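Local structure of abhydrolase domain-containing protein (Exiguobacterium antarcticum, 5H3H) at residues G2-I5 with T11-Y14; D55-G60 with T67-T72; E47-I52 with S264-S269. The protein probably hydrolyses carboxylic esters as an alpha/beta-hydrolase-fold esterase, and may also act as a perhydrolase. All coordinates share one frame; numbering follows the deposited sequence.

Contact 1 of 3, residues G2-I5 with T11-Y14; sequences GTFI and TKIY
Phe4 and Tyr14 face each other as a non-hydrogen-bonded antiparallel pair, and their rings form a T-shaped (edge-to-face) stack: the edge of Tyr14 is turned to one face of Phe4, with ring centroids 5.5 Å apart and planes at 66°. Tyr14 CD1 lies over the rim of that face, 3.9 Å from Phe4 CZ, while Phe4 CE1 rests on Tyr14 CB at 3.7 Å. Beyond the stack, Tyr14 OH is hydrogen-bonded to Glu16 OE1. Lys12 takes the opposite face of Phe4. Its chain, bent at both chi3 and chi4, brings NZ over the ring centre in a cation-pi contact, 4.0 Å from the Phe4 centroid. Were Phe4 replaced by alanine, the ammonium of Lys12 would probably lose its aromatic partner and the edge of Tyr14 the face it abuts.

Backbone bonds fix the register one step further on. Ile5 and Ile13 are a hydrogen-bonded pair, joined by Ile5 N to Ile13 O at 2.7 Å and by Ile13 N to Ile5 O at 2.7 Å; the second is the straighter, at 167°. Ile5 CB and Ile13 CB meet at 4.2 Å on the other face of the sheet.

This is the N-terminal beta hairpin, strands 4-6 and 12-18, with 4-6 outermost in the sheet. Helix 71-85 packs against the isoleucines, Ile5 touching Glu80 and Gln84 and Ile13 touching Asp77.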
loop_
_atom_site.group_PDB
_atom_site.type_symbol
_atom_site.label_atom_id
_atom_site.label_comp_id
_atom_site.label_asym_id
_atom_site.label_seq_id
_atom_site.Cartn_x
_atom_site.Cartn_y
_atom_site.Cartn_z
ATOM N N GLY B 2 26.551 -11.809 -2.791
ATOM C CA GLY B 2 25.981 -12.954 -2.078
ATOM C C GLY B 2 24.967 -13.707 -2.917
ATOM O O GLY B 2 25.295 -14.172 -4.018
ATOM N N THR B 3 23.732 -13.816 -2.408
ATOM C CA THR B 3 22.826 -14.893 -2.827
ATOM C C THR B 3 21.293 -14.616 -2.732
ATOM O O THR B 3 20.761 -13.762 -3.475
ATOM C CB THR B 3 23.214 -16.215 -2.094
ATOM O OG1 THR B 3 23.501 -15.946 -0.714
ATOM C CG2 THR B 3 24.410 -16.926 -2.763
ATOM N N PHE B 4 20.596 -15.333 -1.839
ATOM C CA PHE B 4 19.192 -15.725 -2.060
ATOM C C PHE B 4 18.224 -15.187 -1.015
ATOM O O PHE B 4 18.547 -15.119 0.186
ATOM C CB PHE B 4 19.058 -17.259 -2.111
ATOM C CG PHE B 4 19.580 -17.878 -3.395
ATOM C CD1 PHE B 4 18.755 -18.039 -4.498
ATOM C CD2 PHE B 4 20.905 -18.306 -3.500
ATOM C CE1 PHE B 4 19.227 -18.594 -5.652
ATOM C CE2 PHE B 4 21.391 -18.876 -4.675
ATOM C CZ PHE B 4 20.544 -19.017 -5.746
ATOM N N ILE B 5 17.034 -14.816 -1.479
ATOM C CA ILE B 5 16.018 -14.254 -0.640
ATOM C C ILE B 5 14.889 -15.248 -0.596
ATOM O O ILE B 5 14.571 -15.829 -1.611
ATOM C CB ILE B 5 15.528 -12.897 -1.198
ATOM C CG1 ILE B 5 16.437 -11.779 -0.709
ATOM C CG2 ILE B 5 14.095 -12.587 -0.750
ATOM C CD1 ILE B 5 17.904 -11.953 -1.045
ATOM N N THR B 11 10.112 -20.135 -2.077
ATOM C CA THR B 11 10.954 -20.109 -3.289
ATOM C C THR B 11 12.211 -19.258 -3.005
ATOM O O THR B 11 12.062 -18.183 -2.426
ATOM C CB THR B 11 10.196 -19.412 -4.439
ATOM O OG1 THR B 11 8.928 -20.025 -4.648
ATOM C CG2 THR B 11 10.987 -19.505 -5.751
ATOM N N LYS B 12 13.406 -19.713 -3.370
ATOM C CA LYS B 12 14.654 -18.911 -3.235
ATOM C C LYS B 12 14.910 -17.958 -4.437
ATOM O O LYS B 12 15.092 -18.429 -5.577
ATOM C CB LYS B 12 15.870 -19.827 -3.111
ATOM C CG LYS B 12 15.870 -20.698 -1.871
ATOM C CD LYS B 12 17.214 -21.365 -1.633
ATOM C CE LYS B 12 17.553 -22.382 -2.736
ATOM N NZ LYS B 12 18.895 -22.099 -3.344
ATOM N N ILE B 13 15.015 -16.646 -4.161
ATOM C CA ILE B 13 15.166 -15.598 -5.190
ATOM C C ILE B 13 16.610 -15.157 -5.207
ATOM O O ILE B 13 17.104 -14.654 -4.212
ATOM C CB ILE B 13 14.260 -14.349 -4.890
ATOM C CG1 ILE B 13 12.798 -14.732 -4.730
ATOM C CG2 ILE B 13 14.387 -13.290 -5.982
ATOM C CD1 ILE B 13 12.205 -15.458 -5.923
ATOM N N TYR B 14 17.290 -15.285 -6.346
ATOM C CA TYR B 14 18.664 -14.827 -6.468
ATOM C C TYR B 14 18.667 -13.324 -6.624
ATOM O O TYR B 14 17.851 -12.787 -7.359
ATOM C CB TYR B 14 19.341 -15.454 -7.679
ATOM C CG TYR B 14 20.756 -15.020 -7.826
ATOM C CD1 TYR B 14 21.721 -15.501 -6.973
ATOM C CD2 TYR B 14 21.124 -14.080 -8.786
ATOM C CE1 TYR B 14 23.027 -15.089 -7.082
ATOM C CE2 TYR B 14 22.425 -13.647 -8.908
ATOM C CZ TYR B 14 23.382 -14.155 -8.035
ATOM O OH TYR B 14 24.708 -13.786 -8.108
#

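Contact 2 of 3, residues D55-G60 with T67-T72; sequences DYRGYG and TGYDYT
Arg57 reaches across to the backbone of Thr67 and Gly68, and the aromatic ring of Tyr69 fits against its CG, CD and carbonyl. The packed part centres on that ring. Arg57 O comes within 3.2 Å of Tyr69 CE1, Arg57 CD lies over one face, offset toward the rim, and Arg57 CG is 3.8 Å from Tyr69 CE1. At the ring edge, Gly58 CA sits in plane, 3.5 Å from Tyr69 OH, whose hydrogen-bond partner is Pro65 O. Gly58, with backbone angles that favour glycine, lets the ring edge come this close.

Gly58 stands inside a type II beta turn, Tyr56 to Tyr59, in the loop that leads from strand 50-54 to helix 71-85 of the alpha/beta hydrolase fold; Asp70 is the N-cap of that helix.

At exposed Thr67 the contact is thinner, its carbonyl meeting the guanidinium. Arg57 NH2 donates to Thr67 O at 3.0 Å, a bent bond (140°) with the oxygen 16° out of the guanidinium plane, while Gly68 O lies over one face of the group. A bend at chi3 (81°) turns the guanidinium nearly perpendicular to the Tyr69 ring. NE forms a salt bridge with Asp77 and NH2 one with Asp9, which probably balance its charge.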
loop_
_atom_site.group_PDB
_atom_site.type_symbol
_atom_site.label_atom_id
_atom_site.label_comp_id
_atom_site.label_asym_id
_atom_site.label_seq_id
_atom_site.Cartn_x
_atom_site.Cartn_y
_atom_site.Cartn_z
ATOM N N ASP B 55 16.815 -11.613 -9.986
ATOM C CA ASP B 55 16.360 -12.626 -10.992
ATOM C C ASP B 55 15.053 -13.086 -10.464
ATOM O O ASP B 55 15.044 -13.601 -9.340
ATOM C CB ASP B 55 17.303 -13.836 -11.088
ATOM C CG ASP B 55 18.652 -13.535 -11.757
ATOM O OD1 ASP B 55 18.854 -12.449 -12.359
ATOM O OD2 ASP B 55 19.518 -14.424 -11.713
ATOM N N TYR B 56 13.953 -12.930 -11.193
ATOM C CA TYR B 56 12.681 -13.406 -10.699
ATOM C C TYR B 56 12.733 -14.907 -10.568
ATOM O O TYR B 56 13.557 -15.599 -11.232
ATOM C CB TYR B 56 11.472 -13.078 -11.580
ATOM C CG TYR B 56 11.396 -11.698 -12.065
ATOM C CD1 TYR B 56 11.266 -10.624 -11.199
ATOM C CD2 TYR B 56 11.349 -11.454 -13.423
ATOM C CE1 TYR B 56 11.197 -9.310 -11.692
ATOM C CE2 TYR B 56 11.265 -10.183 -13.915
ATOM C CZ TYR B 56 11.212 -9.103 -13.063
ATOM O OH TYR B 56 11.155 -7.878 -13.674
ATOM N N ARG B 57 11.801 -15.416 -9.777
ATOM C CA ARG B 57 11.522 -16.830 -9.833
ATOM C C ARG B 57 11.359 -17.242 -11.305
ATOM O O ARG B 57 10.720 -16.560 -12.081
ATOM C CB ARG B 57 10.289 -17.257 -9.068
ATOM C CG ARG B 57 8.992 -16.606 -9.397
ATOM C CD ARG B 57 7.897 -17.269 -8.567
ATOM N NE ARG B 57 7.814 -16.772 -7.198
ATOM C CZ ARG B 57 7.087 -17.345 -6.231
ATOM N NH1 ARG B 57 7.049 -16.780 -5.005
ATOM N NH2 ARG B 57 6.418 -18.478 -6.451
ATOM N N GLY B 58 11.939 -18.374 -11.622
ATOM C CA GLY B 58 11.856 -18.921 -12.974
ATOM C C GLY B 58 13.031 -18.518 -13.874
ATOM O O GLY B 58 13.121 -19.053 -14.974
ATOM N N TYR B 59 13.875 -17.546 -13.457
ATOM C CA TYR B 59 14.871 -16.954 -14.354
ATOM C C TYR B 59 16.199 -16.981 -13.724
ATOM O O TYR B 59 16.286 -17.093 -12.491
ATOM C CB TYR B 59 14.514 -15.523 -14.711
ATOM C CG TYR B 59 13.179 -15.492 -15.408
ATOM C CD1 TYR B 59 12.007 -15.504 -14.676
ATOM C CD2 TYR B 59 13.085 -15.554 -16.781
ATOM C CE1 TYR B 59 10.770 -15.556 -15.281
ATOM C CE2 TYR B 59 11.851 -15.576 -17.401
ATOM C CZ TYR B 59 10.715 -15.578 -16.690
ATOM O OH TYR B 59 9.521 -15.585 -17.347
ATOM N N GLY B 60 17.255 -16.922 -14.566
ATOM C CA GLY B 60 18.589 -16.665 -14.049
ATOM C C GLY B 60 18.948 -17.753 -13.045
ATOM O O GLY B 60 18.740 -18.904 -13.318
ATOM N N THR B 67 4.429 -22.364 -9.810
ATOM C CA THR B 67 3.463 -21.348 -9.754
ATOM C C THR B 67 4.024 -20.020 -9.197
ATOM O O THR B 67 5.190 -19.931 -8.729
ATOM C CB THR B 67 2.285 -21.895 -8.876
ATOM O OG1 THR B 67 1.100 -21.242 -9.269
ATOM C CG2 THR B 67 2.526 -21.728 -7.366
ATOM N N GLY B 68 3.182 -18.994 -9.331
ATOM C CA GLY B 68 3.388 -17.691 -8.746
ATOM C C GLY B 68 4.006 -16.657 -9.666
ATOM O O GLY B 68 4.660 -15.751 -9.183
ATOM N N TYR B 69 3.728 -16.743 -10.969
ATOM C CA TYR B 69 4.285 -15.827 -11.973
ATOM C C TYR B 69 3.384 -14.636 -12.240
ATOM O O TYR B 69 3.745 -13.735 -13.020
ATOM C CB TYR B 69 4.663 -16.618 -13.252
ATOM C CG TYR B 69 5.751 -17.635 -12.970
ATOM C CD1 TYR B 69 7.078 -17.298 -13.072
ATOM C CD2 TYR B 69 5.451 -18.895 -12.524
ATOM C CE1 TYR B 69 8.073 -18.199 -12.767
ATOM C CE2 TYR B 69 6.421 -19.783 -12.219
ATOM C CZ TYR B 69 7.740 -19.448 -12.370
ATOM O OH TYR B 69 8.748 -20.319 -12.047
ATOM N N ASP B 70 2.220 -14.634 -11.573
ATOM C CA ASP B 70 1.254 -13.520 -11.585
ATOM C C ASP B 70 1.910 -12.334 -10.917
ATOM O O ASP B 70 2.883 -12.498 -10.134
ATOM C CB ASP B 70 -0.036 -13.935 -10.873
ATOM C CG ASP B 70 0.217 -14.360 -9.412
ATOM O OD1 ASP B 70 0.658 -15.515 -9.210
ATOM O OD2 ASP B 70 0.044 -13.522 -8.490
ATOM N N TYR B 71 1.523 -11.141 -11.305
ATOM C CA TYR B 71 2.273 -9.930 -10.844
ATOM C C TYR B 71 2.101 -9.749 -9.352
ATOM O O TYR B 71 3.020 -9.262 -8.691
ATOM C CB TYR B 71 1.834 -8.680 -11.560
ATOM C CG TYR B 71 2.281 -8.551 -13.025
ATOM C CD1 TYR B 71 3.006 -9.554 -13.675
ATOM C CD2 TYR B 71 1.917 -7.453 -13.777
ATOM C CE1 TYR B 71 3.362 -9.431 -15.033
ATOM C CE2 TYR B 71 2.280 -7.329 -15.129
ATOM C CZ TYR B 71 2.992 -8.334 -15.742
ATOM O OH TYR B 71 3.383 -8.215 -17.055
ATOM N N THR B 72 0.942 -10.149 -8.809
ATOM C CA THR B 72 0.765 -10.086 -7.341
ATOM C C THR B 72 1.867 -10.868 -6.640
ATOM O O THR B 72 2.562 -10.306 -5.828
ATOM C CB THR B 72 -0.614 -10.577 -6.868
ATOM O OG1 THR B 72 -1.631 -9.709 -7.395
ATOM C CG2 THR B 72 -0.695 -10.597 -5.309
#

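Contact 3 of 3, residues E47-I52 with S264-S269; sequences EGYRYI and SYVKSS
The final turn of the C-terminal helix 255-267 meets the connection between helix 38-46 and strand 50-54, where Tyr49 and Glu47 reach Val266 and Lys267. Val266 CG2 sits over the centre of one Tyr49 ring face as a CH-pi contact, 3.9 Å from the centroid and 6° off the ring normal. The valine puts CG2 between its backbone N and carbonyl carbon, and that branch, not CG1, does the touching. Glu47 CB lies in plane at the ring edge of Tyr49.

Gly48, between these two residues, ends helix 38-46 in a Schellman motif with positive phi, and the chain then enters strand 50-54 of the alpha/beta hydrolase sheet. The end of helix 255-267 thus packs on the turn after helix 38-46, and Val266 also touches Leu44 within that helix.

Lys267 crosses both partners at about a right angle. Its CG is 3.4 Å from Tyr49 OH, and farther along the chain CE comes within 3.2 Å of Glu47 OE2. A bend at chi4 (-83°) sets the ammonium to one side, leaving a long salt bridge of 3.8 Å between Lys267 NZ and Glu47 OE2, with no hydrogen bond across the segments.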
loop_
_atom_site.group_PDB
_atom_site.type_symbol
_atom_site.label_atom_id
_atom_site.label_comp_id
_atom_site.label_asym_id
_atom_site.label_seq_id
_atom_site.Cartn_x
_atom_site.Cartn_y
_atom_site.Cartn_z
ATOM N N GLU B 47 29.881 5.131 -10.405
ATOM C CA GLU B 47 29.373 6.402 -9.830
ATOM C C GLU B 47 29.057 6.232 -8.339
ATOM O O GLU B 47 28.556 7.158 -7.704
ATOM C CB GLU B 47 28.135 6.878 -10.582
ATOM C CG GLU B 47 28.322 7.028 -12.097
ATOM C CD GLU B 47 28.972 8.321 -12.498
ATOM O OE1 GLU B 47 30.084 8.310 -13.088
ATOM O OE2 GLU B 47 28.356 9.344 -12.206
ATOM N N GLY B 48 29.311 5.035 -7.804
ATOM C CA GLY B 48 29.241 4.752 -6.382
ATOM C C GLY B 48 27.854 4.436 -5.875
ATOM O O GLY B 48 27.569 4.700 -4.704
ATOM N N TYR B 49 26.979 3.917 -6.751
ATOM C CA TYR B 49 25.672 3.407 -6.327
ATOM C C TYR B 49 25.721 1.889 -6.124
ATOM O O TYR B 49 26.672 1.247 -6.518
ATOM C CB TYR B 49 24.615 3.817 -7.370
ATOM C CG TYR B 49 24.414 5.323 -7.287
ATOM C CD1 TYR B 49 23.457 5.870 -6.422
ATOM C CD2 TYR B 49 25.244 6.191 -7.983
ATOM C CE1 TYR B 49 23.305 7.250 -6.285
ATOM C CE2 TYR B 49 25.121 7.562 -7.853
ATOM C CZ TYR B 49 24.152 8.089 -7.010
ATOM O OH TYR B 49 24.042 9.458 -6.900
ATOM N N ARG B 50 24.708 1.359 -5.469
ATOM C CA ARG B 50 24.604 -0.022 -5.184
ATOM C C ARG B 50 23.563 -0.640 -6.133
ATOM O O ARG B 50 22.409 -0.232 -6.131
ATOM C CB ARG B 50 24.183 -0.179 -3.757
ATOM C CG ARG B 50 24.080 -1.594 -3.290
ATOM C CD ARG B 50 23.707 -1.572 -1.830
ATOM N NE ARG B 50 23.374 -2.903 -1.344
ATOM C CZ ARG B 50 22.929 -3.163 -0.123
ATOM N NH1 ARG B 50 22.766 -2.160 0.754
ATOM N NH2 ARG B 50 22.608 -4.420 0.235
ATOM N N TYR B 51 24.005 -1.621 -6.916
ATOM C CA TYR B 51 23.196 -2.354 -7.894
ATOM C C TYR B 51 22.513 -3.520 -7.209
ATOM O O TYR B 51 23.162 -4.306 -6.541
ATOM C CB TYR B 51 24.121 -2.856 -9.014
ATOM C CG TYR B 51 23.451 -3.715 -10.023
ATOM C CD1 TYR B 51 22.656 -3.162 -11.048
ATOM C CD2 TYR B 51 23.606 -5.115 -9.994
ATOM C CE1 TYR B 51 22.082 -3.969 -12.007
ATOM C CE2 TYR B 51 22.993 -5.914 -10.953
ATOM C CZ TYR B 51 22.249 -5.348 -11.953
ATOM O OH TYR B 51 21.608 -6.186 -12.890
ATOM N N ILE B 52 21.192 -3.615 -7.323
ATOM C CA ILE B 52 20.452 -4.725 -6.808
ATOM C C ILE B 52 19.659 -5.296 -7.999
ATOM O O ILE B 52 18.616 -4.825 -8.303
ATOM C CB ILE B 52 19.553 -4.345 -5.628
ATOM C CG1 ILE B 52 20.386 -3.902 -4.402
ATOM C CG2 ILE B 52 18.669 -5.510 -5.226
ATOM C CD1 ILE B 52 20.234 -2.439 -4.108
ATOM N N SER B 264 21.711 10.034 -14.265
ATOM C CA SER B 264 21.286 11.367 -13.906
ATOM C C SER B 264 20.053 11.364 -13.028
ATOM O O SER B 264 20.012 12.095 -12.064
ATOM C CB SER B 264 20.981 12.186 -15.170
ATOM O OG SER B 264 22.131 12.351 -15.974
ATOM N N TYR B 265 19.038 10.575 -13.385
ATOM C CA TYR B 265 17.832 10.465 -12.585
ATOM C C TYR B 265 18.068 9.819 -11.204
ATOM O O TYR B 265 17.476 10.257 -10.219
ATOM C CB TYR B 265 16.760 9.698 -13.343
ATOM C CG TYR B 265 15.350 9.859 -12.850
ATOM C CD1 TYR B 265 14.673 11.098 -12.945
ATOM C CD2 TYR B 265 14.672 8.796 -12.298
ATOM C CE1 TYR B 265 13.363 11.225 -12.507
ATOM C CE2 TYR B 265 13.380 8.919 -11.839
ATOM C CZ TYR B 265 12.701 10.128 -11.947
ATOM O OH TYR B 265 11.385 10.221 -11.469
ATOM N N VAL B 266 18.919 8.797 -11.128
ATOM C CA VAL B 266 19.306 8.258 -9.803
ATOM C C VAL B 266 19.951 9.355 -8.945
ATOM O O VAL B 266 19.593 9.484 -7.778
ATOM C CB VAL B 266 20.152 6.938 -9.805
ATOM C CG1 VAL B 266 19.613 5.914 -10.805
ATOM C CG2 VAL B 266 21.632 7.162 -9.999
ATOM N N LYS B 267 20.845 10.153 -9.558
ATOM C CA LYS B 267 21.448 11.358 -8.905
ATOM C C LYS B 267 20.419 12.430 -8.466
ATOM O O LYS B 267 20.527 12.952 -7.365
ATOM C CB LYS B 267 22.549 11.993 -9.804
ATOM C CG LYS B 267 23.883 11.238 -9.828
ATOM C CD LYS B 267 24.764 11.658 -10.999
ATOM C CE LYS B 267 26.219 11.245 -10.838
ATOM N NZ LYS B 267 27.043 12.190 -9.986
ATOM N N SER B 268 19.431 12.760 -9.318
ATOM C CA SER B 268 18.340 13.651 -8.933
ATOM C C SER B 268 17.024 13.462 -9.693
ATOM O O SER B 268 17.015 13.371 -10.919
ATOM C CB SER B 268 18.754 15.098 -9.136
ATOM O OG SER B 268 17.615 15.922 -9.340
ATOM N N SER B 269 15.921 13.548 -8.948
ATOM C CA SER B 269 14.566 13.400 -9.473
ATOM C C SER B 269 14.100 14.688 -10.146
ATOM O O SER B 269 13.541 14.651 -11.229
ATOM C CB SER B 269 13.608 13.032 -8.327
ATOM O OG SER B 269 13.317 14.162 -7.506
#

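Overall arrangement
Contacts 1 and 2 adjoin, their centres 12 Å apart. Tyr14 O and Asp55 N are 3.1 Å apart, a probable hydrogen bond, and Ile13 CD1 packs on Arg57 N at 3.9 Å, tying the hairpin to the loop after strand 50-54. Contact 3 lies at the other end of that strand: its centre is 23 Å from contact 1 and 26 Å from contact 2, and residues 47-52 run almost directly into 55-60. Contact 2 borders the pocket: Tyr71 touches Met97 and Leu196, Tyr59 touches Trp30, and the Tyr69 side chain is about 12 Å from the bound ethaneperoxoic acid. Ser96 and His248 line that pocket, probably as members of a Ser-His-Asp triad with Asp220.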